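Local coordinates for ABC transporter substrate-binding protein (Streptococcus pneumoniae, PDB 4OHN) that binds histidine and probably delivers it, as the extracellular solute-binding component, to an ABC uptake transporter, at residues A[83-88]-A[95-100]. Residues are numbered along the deposited sequence; the frame is centred on the assembly and turned at random. Where two conformers were deposited one is given.
Sequences NGYSAT and VAFSNS. With HIS (histidine), chain B; ACT (acetate ion), chain D.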
loop_
_atom_site.group_PDB
_atom_site.type_symbol
_atom_site.label_atom_id
_atom_site.label_comp_id
_atom_site.label_asym_id
_atom_site.label_seq_id
_atom_site.Cartn_x
_atom_site.Cartn_y
_atom_site.Cartn_z
ATOM N N ASN A 83 2.452 4.738 1.898
ATOM C CA ASN A 83 2.451 3.377 2.440
ATOM C C ASN A 83 1.856 2.429 1.423
ATOM O O ASN A 83 0.804 1.831 1.634
ATOM C CB ASN A 83 1.604 3.352 3.726
ATOM C CG ASN A 83 1.618 2.030 4.461
ATOM O OD1 ASN A 83 0.554 1.437 4.674
ATOM N ND2 ASN A 83 2.787 1.584 4.902
ATOM N N GLY A 84 2.514 2.259 0.293
ATOM C CA GLY A 84 1.923 1.466 -0.771
ATOM C C GLY A 84 0.507 1.914 -1.088
ATOM O O GLY A 84 -0.401 1.080 -1.230
ATOM N N TYR A 85 0.335 3.228 -1.217
ATOM C CA TYR A 85 -0.988 3.806 -1.394
ATOM C C TYR A 85 -1.344 3.786 -2.884
ATOM O O TYR A 85 -0.758 4.520 -3.695
ATOM C CB TYR A 85 -1.007 5.216 -0.818
ATOM C CG TYR A 85 -2.341 5.930 -0.738
ATOM C CD1 TYR A 85 -3.508 5.282 -0.355
ATOM C CD2 TYR A 85 -2.414 7.286 -0.972
ATOM C CE1 TYR A 85 -4.709 5.971 -0.235
ATOM C CE2 TYR A 85 -3.602 7.975 -0.858
ATOM C CZ TYR A 85 -4.745 7.317 -0.495
ATOM O OH TYR A 85 -5.896 8.038 -0.405
ATOM N N SER A 86 -2.313 2.964 -3.261
ATOM C CA SER A 86 -2.680 2.790 -4.665
ATOM C C SER A 86 -3.416 4.002 -5.201
ATOM O O SER A 86 -4.406 4.457 -4.611
ATOM C CB SER A 86 -3.548 1.552 -4.814
ATOM O OG SER A 86 -2.819 0.422 -4.351
ATOM N N ALA A 87 -2.933 4.517 -6.327
ATOM C CA ALA A 87 -3.496 5.712 -6.957
ATOM C C ALA A 87 -4.625 5.327 -7.876
ATOM O O ALA A 87 -4.404 4.964 -9.034
ATOM C CB ALA A 87 -2.415 6.471 -7.722
ATOM N N THR A 88 -5.839 5.394 -7.352
ATOM C CA THR A 88 -7.032 4.965 -8.078
ATOM C C THR A 88 -7.899 6.155 -8.456
ATOM O O THR A 88 -7.822 7.209 -7.840
ATOM C CB THR A 88 -7.872 4.009 -7.222
ATOM O OG1 THR A 88 -8.439 4.732 -6.132
ATOM C CG2 THR A 88 -7.019 2.863 -6.676
ATOM N N VAL A 95 -8.304 13.129 -2.975
ATOM C CA VAL A 95 -6.933 13.519 -2.652
ATOM C C VAL A 95 -6.142 13.783 -3.929
ATOM O O VAL A 95 -6.560 13.396 -5.020
ATOM C CB VAL A 95 -6.195 12.429 -1.816
ATOM C CG1 VAL A 95 -7.008 12.029 -0.603
ATOM C CG2 VAL A 95 -5.899 11.205 -2.659
ATOM N N ALA A 96 -4.989 14.417 -3.777
ATOM C CA ALA A 96 -4.035 14.594 -4.870
ATOM C C ALA A 96 -2.932 13.558 -4.743
ATOM O O ALA A 96 -2.654 13.071 -3.645
ATOM C CB ALA A 96 -3.444 15.986 -4.852
ATOM N N PHE A 97 -2.311 13.215 -5.863
ATOM C CA PHE A 97 -1.215 12.264 -5.889
ATOM C C PHE A 97 0.044 12.828 -6.532
ATOM O O PHE A 97 -0.006 13.556 -7.513
ATOM C CB PHE A 97 -1.608 10.983 -6.642
ATOM C CG PHE A 97 -2.578 10.102 -5.897
ATOM C CD1 PHE A 97 -3.914 10.116 -6.214
ATOM C CD2 PHE A 97 -2.143 9.248 -4.909
ATOM C CE1 PHE A 97 -4.814 9.294 -5.534
ATOM C CE2 PHE A 97 -3.034 8.429 -4.220
ATOM C CZ PHE A 97 -4.369 8.443 -4.546
ATOM N N SER A 98 1.175 12.428 -5.963
ATOM C CA SER A 98 2.465 12.530 -6.649
ATOM C C SER A 98 2.447 11.664 -7.905
ATOM O O SER A 98 1.527 10.881 -8.148
ATOM C CB SER A 98 3.599 12.052 -5.747
ATOM O OG SER A 98 3.544 10.639 -5.557
ATOM N N ASN A 99 3.495 11.791 -8.704
ATOM C CA ASN A 99 3.780 10.791 -9.713
ATOM C C ASN A 99 3.874 9.413 -9.033
ATOM O O ASN A 99 4.271 9.290 -7.875
ATOM C CB ASN A 99 5.094 11.096 -10.440
ATOM C CG ASN A 99 4.967 12.206 -11.421
ATOM O OD1 ASN A 99 3.883 12.592 -11.809
ATOM N ND2 ASN A 99 6.091 12.701 -11.878
ATOM N N SER A 100 3.522 8.376 -9.772
ATOM C CA SER A 100 3.627 7.026 -9.250
ATOM C C SER A 100 5.080 6.538 -9.260
ATOM O O SER A 100 5.860 6.882 -10.147
ATOM C CB SER A 100 2.709 6.084 -10.025
ATOM O OG SER A 100 1.344 6.461 -9.867
HETATM N N HIS B . -2.478 -0.754 -1.731
HETATM C CA HIS B . -3.682 -0.871 -0.872
HETATM C C HIS B . -4.303 0.486 -0.630
HETATM O O HIS B . -3.748 1.506 -1.100
HETATM C CB HIS B . -3.403 -1.651 0.434
HETATM C CG HIS B . -2.682 -0.921 1.529
HETATM N ND1 HIS B . -2.994 -1.144 2.860
HETATM C CD2 HIS B . -1.626 -0.069 1.534
HETATM C CE1 HIS B . -2.183 -0.439 3.625
HETATM N NE2 HIS B . -1.338 0.218 2.846
HETATM O OXT HIS B . -5.366 0.517 0.026
HETATM C C ACT D . -9.175 7.341 0.340
HETATM O O ACT D . -8.093 6.746 0.420
HETATM O OXT ACT D . -10.184 6.635 0.549
HETATM C CH3 ACT D . -9.242 8.802 0.008
#
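The CA atoms of 83-88 and 95-100 come nearest at A87 and F97, 7.0 Å apart; the touching parts run 102° apart, and each bonds to strand 206-212 rather than to the other. In this family 3 periplasmic-binding-protein fold the backbone partners on that strand are A209 and A207 for Y85 and A87, S212 and V210 for A96 and S98. With CG beside its backbone N and anti to the carbonyl carbon, the F97 ring presents one face to A87, whose CB stands 3.9 Å from the ring centroid and 7° off the normal, a CH-pi contact. The Y85 ring meets F97 obliquely, planes at 41° and CE2 of Y85 3.4 Å from CE2 of F97. CG2 of V95 lies near the phenol oxygen. F97 and the ligand both contact 83-88, through different atoms: S86 N donates almost straight to O of the bound histidine, whose amino N bonds to G84 O and S86 OG, the latter also paired with E206. Imidazole NE2 of the ligand donates to N83 OD1 at 2.9 Å. Y85 OH donates to O of an acetate ion, probably from the crystallisation liquor, 2.7 Å away.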